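Local coordinates for hypothetical protein PurS (PDB 2DGB) that belongs to the PurS family of small alpha+beta proteins and pairs with a second copy of itself through a shared antiparallel sheet, at residues Q5-I10 with G41-I46; K59-G64 with Y75-L80; A23-L28 with E36-G41. All coordinates share one frame; numbering follows the deposited sequence.

Interaction 1: Q5-I10 with G41-I46; sequences QATLLI and GKVLEI
The carboxylate of Glu45 is approached from two directions by side chains of the neighbouring strand. Above its plane stands the amide nitrogen of Gln5, NE2 lying 3.0 Å from OE1 in a fairly bent bond (139° at the hydrogen). Thr7 OG1 donates to the syn lone pair of that oxygen, lying 2.7 Å from Glu45 OE1. The amide and carboxylate planes stand 71° apart, so the two groups neither stack nor lie coplanar. With CG of Gln5 anti to the backbone N (chi1 -177°) and the chain extended beyond it, the amide reaches over Glu45. Beneath lies a regular antiparallel ladder: Ala6-Ile46, Leu8-Leu44 and Ile10-Lys42 are hydrogen-bonded pairs, whereas Thr7-Glu45 and Leu9-Val43 are non-hydrogen-bonded. The face bearing Ala6, Leu8, Ile10, Leu44 and Ile46, with Lys42 at its end beside Ile10, is mostly apolar and meets helix 53-67; there Leu8 CD1 comes within 3.7 Å of Ile46 CD1. On the reverse face Leu9 CD2 touches Val43 CG2 at 3.7 Å, and Leu9 packs on Leu9 of the second subunit. Glu11 of that subunit brings another carboxylate close to Glu45 OE2. The two donors gripping OE1 probably disperse its negative charge and partly offset this like-charged neighbour.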
loop_
_atom_site.group_PDB
_atom_site.type_symbol
_atom_site.label_atom_id
_atom_site.label_comp_id
_atom_site.label_asym_id
_atom_site.label_seq_id
_atom_site.Cartn_x
_atom_site.Cartn_y
_atom_site.Cartn_z
ATOM N N GLN A 5 -10.939 -4.304 9.715
ATOM C CA GLN A 5 -10.398 -3.840 8.454
ATOM C C GLN A 5 -8.890 -3.949 8.568
ATOM O O GLN A 5 -8.278 -3.392 9.478
ATOM C CB GLN A 5 -10.784 -2.392 8.146
ATOM C CG GLN A 5 -10.273 -1.947 6.773
ATOM C CD GLN A 5 -10.463 -0.468 6.516
ATOM O OE1 GLN A 5 -11.560 0.064 6.662
ATOM N NE2 GLN A 5 -9.389 0.206 6.122
ATOM N N ALA A 6 -8.299 -4.694 7.645
ATOM C CA ALA A 6 -6.861 -4.892 7.634
ATOM C C ALA A 6 -6.255 -4.146 6.459
ATOM O O ALA A 6 -6.812 -4.149 5.358
ATOM C CB ALA A 6 -6.545 -6.381 7.528
ATOM N N THR A 7 -5.133 -3.481 6.710
ATOM C CA THR A 7 -4.418 -2.764 5.663
ATOM C C THR A 7 -3.193 -3.620 5.349
ATOM O O THR A 7 -2.213 -3.628 6.101
ATOM C CB THR A 7 -3.956 -1.373 6.128
ATOM O OG1 THR A 7 -5.096 -0.588 6.494
ATOM C CG2 THR A 7 -3.212 -0.658 4.996
ATOM N N LEU A 8 -3.270 -4.355 4.245
ATOM C CA LEU A 8 -2.191 -5.239 3.824
ATOM C C LEU A 8 -1.387 -4.696 2.659
ATOM O O LEU A 8 -1.939 -4.348 1.614
ATOM C CB LEU A 8 -2.749 -6.606 3.422
ATOM C CG LEU A 8 -3.059 -7.645 4.500
ATOM C CD1 LEU A 8 -4.072 -8.641 3.963
ATOM C CD2 LEU A 8 -1.780 -8.353 4.924
ATOM N N LEU A 9 -0.076 -4.637 2.840
ATOM C CA LEU A 9 0.806 -4.176 1.783
ATOM C C LEU A 9 1.426 -5.423 1.154
ATOM O O LEU A 9 1.869 -6.324 1.864
ATOM C CB LEU A 9 1.911 -3.290 2.355
ATOM C CG LEU A 9 1.479 -2.038 3.119
ATOM C CD1 LEU A 9 2.719 -1.274 3.554
ATOM C CD2 LEU A 9 0.593 -1.163 2.235
ATOM N N ILE A 10 1.427 -5.487 -0.174
ATOM C CA ILE A 10 2.026 -6.615 -0.876
ATOM C C ILE A 10 3.040 -6.004 -1.829
ATOM O O ILE A 10 2.686 -5.347 -2.812
ATOM C CB ILE A 10 0.957 -7.441 -1.637
ATOM C CG1 ILE A 10 -0.024 -8.061 -0.625
ATOM C CG2 ILE A 10 1.623 -8.535 -2.447
ATOM C CD1 ILE A 10 -1.165 -8.860 -1.249
ATOM N N GLY A 41 4.034 -1.083 -5.101
ATOM C CA GLY A 41 3.345 -2.273 -4.664
ATOM C C GLY A 41 1.853 -2.025 -4.651
ATOM O O GLY A 41 1.364 -1.033 -5.198
ATOM N N LYS A 42 1.120 -2.931 -4.025
ATOM C CA LYS A 42 -0.319 -2.787 -3.944
ATOM C C LYS A 42 -0.742 -2.771 -2.482
ATOM O O LYS A 42 -0.111 -3.403 -1.634
ATOM C CB LYS A 42 -1.002 -3.953 -4.671
ATOM C CG LYS A 42 -0.947 -5.261 -3.910
ATOM C CD LYS A 42 -1.363 -6.454 -4.774
ATOM C CE LYS A 42 -0.268 -6.850 -5.764
ATOM N NZ LYS A 42 -0.518 -8.189 -6.378
ATOM N N VAL A 43 -1.786 -2.012 -2.183
ATOM C CA VAL A 43 -2.313 -1.974 -0.827
ATOM C C VAL A 43 -3.738 -2.501 -0.913
ATOM O O VAL A 43 -4.496 -2.131 -1.822
ATOM C CB VAL A 43 -2.316 -0.535 -0.215
ATOM C CG1 VAL A 43 -3.133 0.423 -1.076
ATOM C CG2 VAL A 43 -2.890 -0.580 1.212
ATOM N N LEU A 44 -4.081 -3.390 0.012
ATOM C CA LEU A 44 -5.410 -3.987 0.081
ATOM C C LEU A 44 -6.068 -3.671 1.421
ATOM O O LEU A 44 -5.549 -4.047 2.479
ATOM C CB LEU A 44 -5.327 -5.514 -0.076
ATOM C CG LEU A 44 -5.122 -6.126 -1.469
ATOM C CD1 LEU A 44 -3.928 -5.501 -2.147
ATOM C CD2 LEU A 44 -4.931 -7.631 -1.336
ATOM N N GLU A 45 -7.190 -2.960 1.369
ATOM C CA GLU A 45 -7.957 -2.625 2.568
ATOM C C GLU A 45 -9.032 -3.700 2.588
ATOM O O GLU A 45 -9.943 -3.692 1.759
ATOM C CB GLU A 45 -8.617 -1.250 2.446
ATOM C CG GLU A 45 -7.655 -0.077 2.262
ATOM C CD GLU A 45 -6.734 0.147 3.459
ATOM O OE1 GLU A 45 -6.944 -0.497 4.509
ATOM O OE2 GLU A 45 -5.803 0.978 3.347
ATOM N N ILE A 46 -8.917 -4.627 3.530
ATOM C CA ILE A 46 -9.853 -5.731 3.615
ATOM C C ILE A 46 -10.758 -5.692 4.845
ATOM O O ILE A 46 -10.282 -5.709 5.984
ATOM C CB ILE A 46 -9.093 -7.077 3.615
ATOM C CG1 ILE A 46 -8.088 -7.108 2.459
ATOM C CG2 ILE A 46 -10.080 -8.234 3.518
ATOM C CD1 ILE A 46 -7.332 -8.418 2.336
#

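Interaction 2: K59-G64 with Y75-L80; sequences KAKAMG and YALEAL
Where Ala60 and Gly64 rest on Leu77 and Tyr75, helix 59-64 passes strand 75-80 at 146° between chain directions, the segment axes approaching to 8.3 Å. This is helix-on-sheet packing within an alpha+beta fold, a helix lying across one face of an antiparallel sheet and leading on to its edge strand. Leu77 carries the apolar part. A trans first torsion (chi1 -177°) turns both its methyls to Ala60: Ala60 CB is 3.6 Å from Leu77 CD2 and 3.8 Å from Leu77 CD1. Leu80 CD1 reaches that methyl group more loosely, at 4.5 Å from Ala60 CB. Ala6 of strand 3-12 touches Ala60, Leu77 and Leu80, so the contact continues onto the central strand. Beyond Leu77 the strand carries a classic beta bulge, Glu78 and Ala79 both facing Thr7. At the other end the Tyr75 ring lies against the helix backbone, with Lys61 CB near its CE1 at 4.2 Å. Because Gly64 has no side chain, the ring can spread directly over its main chain. Gly64 CA makes a CH-pi contact 4.0 Å from the ring centroid, while Gly64 C sits above the same face toward the rim, 3.4 Å from Tyr75 CD2.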
loop_
_atom_site.group_PDB
_atom_site.type_symbol
_atom_site.label_atom_id
_atom_site.label_comp_id
_atom_site.label_asym_id
_atom_site.label_seq_id
_atom_site.Cartn_x
_atom_site.Cartn_y
_atom_site.Cartn_z
ATOM N N LYS A 59 -6.134 -14.001 10.776
ATOM C CA LYS A 59 -6.783 -14.076 9.472
ATOM C C LYS A 59 -6.149 -13.081 8.508
ATOM O O LYS A 59 -5.963 -13.381 7.328
ATOM C CB LYS A 59 -8.277 -13.772 9.585
ATOM C CG LYS A 59 -9.091 -14.855 10.267
ATOM C CD LYS A 59 -10.572 -14.506 10.239
ATOM C CE LYS A 59 -11.430 -15.676 10.683
ATOM N NZ LYS A 59 -12.872 -15.390 10.445
ATOM N N ALA A 60 -5.827 -11.892 9.007
ATOM C CA ALA A 60 -5.213 -10.872 8.162
ATOM C C ALA A 60 -3.892 -11.378 7.573
ATOM O O ALA A 60 -3.652 -11.258 6.372
ATOM C CB ALA A 60 -4.971 -9.609 8.958
ATOM N N LYS A 61 -3.038 -11.941 8.422
ATOM C CA LYS A 61 -1.757 -12.452 7.960
ATOM C C LYS A 61 -1.922 -13.675 7.055
ATOM O O LYS A 61 -1.072 -13.934 6.196
ATOM C CB LYS A 61 -0.854 -12.800 9.148
ATOM C CG LYS A 61 -0.585 -11.632 10.096
ATOM C CD LYS A 61 0.823 -11.687 10.683
ATOM C CE LYS A 61 1.119 -13.022 11.362
ATOM N NZ LYS A 61 0.219 -13.288 12.517
ATOM N N ALA A 62 -3.007 -14.422 7.242
ATOM C CA ALA A 62 -3.257 -15.609 6.425
ATOM C C ALA A 62 -3.635 -15.189 5.008
ATOM O O ALA A 62 -3.276 -15.852 4.029
ATOM C CB ALA A 62 -4.379 -16.451 7.034
HETATM N N MSE A 63 -4.367 -14.087 4.901
HETATM C CA MSE A 63 -4.785 -13.591 3.598
HETATM C C MSE A 63 -3.580 -12.988 2.874
HETATM O O MSE A 63 -3.453 -13.097 1.658
HETATM C CB MSE A 63 -5.918 -12.572 3.768
HETATM C CG MSE A 63 -7.133 -13.164 4.483
HETATM SE SE MSE A 63 -8.661 -11.986 4.585
HETATM C CE MSE A 63 -8.070 -10.850 6.029
ATOM N N GLY A 64 -2.687 -12.362 3.629
ATOM C CA GLY A 64 -1.490 -11.809 3.026
ATOM C C GLY A 64 -0.672 -12.956 2.451
ATOM O O GLY A 64 -0.186 -12.883 1.327
ATOM N N TYR A 75 4.433 -9.780 2.211
ATOM C CA TYR A 75 3.276 -9.012 2.644
ATOM C C TYR A 75 3.569 -8.450 4.016
ATOM O O TYR A 75 4.442 -8.947 4.729
ATOM C CB TYR A 75 2.017 -9.892 2.696
ATOM C CG TYR A 75 2.065 -11.008 3.721
ATOM C CD1 TYR A 75 1.655 -10.801 5.041
ATOM C CD2 TYR A 75 2.521 -12.275 3.368
ATOM C CE1 TYR A 75 1.698 -11.839 5.983
ATOM C CE2 TYR A 75 2.569 -13.314 4.297
ATOM C CZ TYR A 75 2.156 -13.094 5.596
ATOM O OH TYR A 75 2.189 -14.148 6.491
ATOM N N ALA A 76 2.842 -7.405 4.380
ATOM C CA ALA A 76 3.016 -6.786 5.681
ATOM C C ALA A 76 1.674 -6.246 6.148
ATOM O O ALA A 76 0.999 -5.526 5.407
ATOM C CB ALA A 76 4.033 -5.655 5.588
ATOM N N LEU A 77 1.275 -6.612 7.363
ATOM C CA LEU A 77 0.019 -6.119 7.913
ATOM C C LEU A 77 0.342 -4.740 8.478
ATOM O O LEU A 77 0.850 -4.621 9.594
ATOM C CB LEU A 77 -0.487 -7.051 9.021
ATOM C CG LEU A 77 -1.841 -6.700 9.652
ATOM C CD1 LEU A 77 -2.893 -6.472 8.564
ATOM C CD2 LEU A 77 -2.264 -7.822 10.590
ATOM N N GLU A 78 0.064 -3.709 7.688
ATOM C CA GLU A 78 0.351 -2.334 8.070
ATOM C C GLU A 78 -0.530 -1.803 9.202
ATOM O O GLU A 78 -0.079 -1.001 10.020
ATOM C CB GLU A 78 0.222 -1.434 6.843
ATOM C CG GLU A 78 0.596 0.019 7.067
ATOM C CD GLU A 78 2.052 0.198 7.453
ATOM O OE1 GLU A 78 2.882 -0.654 7.062
ATOM O OE2 GLU A 78 2.369 1.199 8.133
ATOM N N ALA A 79 -1.786 -2.242 9.239
ATOM C CA ALA A 79 -2.717 -1.810 10.278
ATOM C C ALA A 79 -3.889 -2.780 10.379
ATOM O O ALA A 79 -4.139 -3.561 9.463
ATOM C CB ALA A 79 -3.230 -0.406 9.978
ATOM N N LEU A 80 -4.600 -2.722 11.502
ATOM C CA LEU A 80 -5.752 -3.581 11.737
ATOM C C LEU A 80 -6.641 -2.915 12.785
ATOM O O LEU A 80 -6.191 -2.591 13.886
ATOM C CB LEU A 80 -5.306 -4.955 12.242
ATOM C CG LEU A 80 -6.422 -5.959 12.554
ATOM C CD1 LEU A 80 -7.080 -6.412 11.261
ATOM C CD2 LEU A 80 -5.852 -7.148 13.302
#

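Interaction 3: A23-L28 with E36-G41; sequences AVEGVL and EEVRVG
Val38 and Glu25 lose more surface here than any other residue, and they meet twice. Glu25 OE2 accepts the backbone N-H of Val38 through its anti lone pair, with OE2 to N at 2.9 Å and an angle of 156° at the hydrogen. The extended Glu25 chain runs antiparallel alongside Val38, with Glu25 CG 3.5 Å from Val38 CG2. One side chain therefore supplies a polar link to the strand backbone and an apolar surface for the strand side chain. Glu25 OE2 also lies 3.2 Å from Glu37 CA, at the start of the strand. The methyls of Val38 part between two helix residues: CG1 meets Val24 CG1 at 3.9 Å, the two side chains crossing at about a right angle, while CG2 reaches Leu28 CD1, also at 3.9 Å. Val24 CG2 extends the apolar line to Val40 CG2, more loosely at 4.4 Å. The helix segment crosses the strand at 135°, with axes 7.6 Å apart at their nearest. Helix 19-30 thus packs on the first part of strand 37-49, which forms an antiparallel ladder with a strand of the second subunit; Val38 and Val40 also pack on Leu44 of that subunit.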
loop_
_atom_site.group_PDB
_atom_site.type_symbol
_atom_site.label_atom_id
_atom_site.label_comp_id
_atom_site.label_asym_id
_atom_site.label_seq_id
_atom_site.Cartn_x
_atom_site.Cartn_y
_atom_site.Cartn_z
ATOM N N ALA A 23 10.261 3.515 -13.782
ATOM C CA ALA A 23 9.645 4.525 -14.639
ATOM C C ALA A 23 9.264 5.756 -13.808
ATOM O O ALA A 23 9.426 6.892 -14.260
ATOM C CB ALA A 23 8.403 3.951 -15.330
ATOM N N VAL A 24 8.767 5.528 -12.592
ATOM C CA VAL A 24 8.370 6.635 -11.720
ATOM C C VAL A 24 9.580 7.471 -11.283
ATOM O O VAL A 24 9.512 8.701 -11.243
ATOM C CB VAL A 24 7.621 6.122 -10.459
ATOM C CG1 VAL A 24 7.337 7.274 -9.511
ATOM C CG2 VAL A 24 6.299 5.453 -10.865
ATOM N N GLU A 25 10.683 6.806 -10.948
ATOM C CA GLU A 25 11.882 7.525 -10.528
ATOM C C GLU A 25 12.252 8.494 -11.640
ATOM O O GLU A 25 12.536 9.668 -11.394
ATOM C CB GLU A 25 13.049 6.554 -10.304
ATOM C CG GLU A 25 12.739 5.408 -9.360
ATOM C CD GLU A 25 13.832 4.354 -9.343
ATOM O OE1 GLU A 25 14.582 4.253 -10.337
ATOM O OE2 GLU A 25 13.927 3.613 -8.346
ATOM N N GLY A 26 12.243 7.984 -12.867
ATOM C CA GLY A 26 12.588 8.797 -14.013
ATOM C C GLY A 26 11.702 10.014 -14.157
ATOM O O GLY A 26 12.200 11.124 -14.332
ATOM N N VAL A 27 10.390 9.816 -14.085
ATOM C CA VAL A 27 9.459 10.927 -14.224
ATOM C C VAL A 27 9.569 11.923 -13.074
ATOM O O VAL A 27 9.472 13.132 -13.287
ATOM C CB VAL A 27 8.009 10.423 -14.344
ATOM C CG1 VAL A 27 7.040 11.581 -14.206
ATOM C CG2 VAL A 27 7.825 9.738 -15.692
ATOM N N LEU A 28 9.758 11.426 -11.855
ATOM C CA LEU A 28 9.906 12.330 -10.719
ATOM C C LEU A 28 11.132 13.196 -10.999
ATOM O O LEU A 28 11.127 14.399 -10.753
ATOM C CB LEU A 28 10.099 11.542 -9.420
ATOM C CG LEU A 28 8.840 10.884 -8.848
ATOM C CD1 LEU A 28 9.206 9.949 -7.707
ATOM C CD2 LEU A 28 7.883 11.966 -8.370
ATOM N N GLU A 36 15.846 8.696 -4.667
ATOM C CA GLU A 36 16.838 7.630 -4.680
ATOM C C GLU A 36 16.314 6.308 -5.225
ATOM O O GLU A 36 17.039 5.571 -5.899
ATOM C CB GLU A 36 17.373 7.410 -3.268
ATOM C CG GLU A 36 18.499 6.391 -3.192
ATOM C CD GLU A 36 19.019 6.223 -1.779
ATOM O OE1 GLU A 36 19.334 7.247 -1.140
ATOM O OE2 GLU A 36 19.111 5.070 -1.312
ATOM N N GLU A 37 15.055 6.010 -4.923
ATOM C CA GLU A 37 14.437 4.768 -5.362
ATOM C C GLU A 37 12.935 4.774 -5.117
ATOM O O GLU A 37 12.459 5.348 -4.133
ATOM C CB GLU A 37 15.049 3.593 -4.600
ATOM C CG GLU A 37 14.395 2.255 -4.885
ATOM C CD GLU A 37 14.849 1.171 -3.926
ATOM O OE1 GLU A 37 14.387 1.160 -2.766
ATOM O OE2 GLU A 37 15.676 0.335 -4.329
ATOM N N VAL A 38 12.204 4.121 -6.017
ATOM C CA VAL A 38 10.756 3.997 -5.922
ATOM C C VAL A 38 10.388 2.522 -6.108
ATOM O O VAL A 38 10.802 1.900 -7.080
ATOM C CB VAL A 38 10.046 4.813 -7.027
ATOM C CG1 VAL A 38 8.535 4.658 -6.899
ATOM C CG2 VAL A 38 10.444 6.283 -6.934
ATOM N N ARG A 39 9.643 1.953 -5.165
ATOM C CA ARG A 39 9.201 0.563 -5.281
ATOM C C ARG A 39 7.685 0.652 -5.268
ATOM O O ARG A 39 7.104 1.222 -4.340
ATOM C CB ARG A 39 9.688 -0.288 -4.104
ATOM C CG ARG A 39 11.192 -0.469 -4.036
ATOM C CD ARG A 39 11.725 -1.256 -5.233
ATOM N NE ARG A 39 11.449 -2.691 -5.136
ATOM C CZ ARG A 39 11.959 -3.604 -5.960
ATOM N NH1 ARG A 39 12.767 -3.231 -6.947
ATOM N NH2 ARG A 39 11.685 -4.895 -5.790
ATOM N N VAL A 40 7.049 0.118 -6.304
ATOM C CA VAL A 40 5.598 0.177 -6.419
ATOM C C VAL A 40 4.956 -1.145 -6.054
ATOM O O VAL A 40 5.297 -2.196 -6.608
ATOM C CB VAL A 40 5.164 0.571 -7.856
ATOM C CG1 VAL A 40 3.647 0.579 -7.964
ATOM C CG2 VAL A 40 5.717 1.945 -8.203
ATOM N N GLY A 41 4.034 -1.083 -5.101
ATOM C CA GLY A 41 3.345 -2.273 -4.664
ATOM C C GLY A 41 1.853 -2.025 -4.651
ATOM O O GLY A 41 1.364 -1.033 -5.198
#

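Overall arrangement
Along the chain, interaction 3 is nested inside the loop closed by interaction 1, and interaction 2 opens after both. Interactions 1 and 2 are neighbours, their centres about 7 Å apart, joined because strand 3-12 lies between strands 37-49 and 73-83 and bonds to both. Interaction 3 shares strand 37-49, including Gly41, with interaction 1, yet its centre lies about 20 Å from that contact's and about 25 Å from that of interaction 2. The two helix contacts lie on opposite sides of the chain's centre; strand 37-49 carries interaction 3, then interaction 1, and leads into helix 53-67 of interaction 2. Since that strand also pairs with the second subunit, the dimer's sheet is continuous.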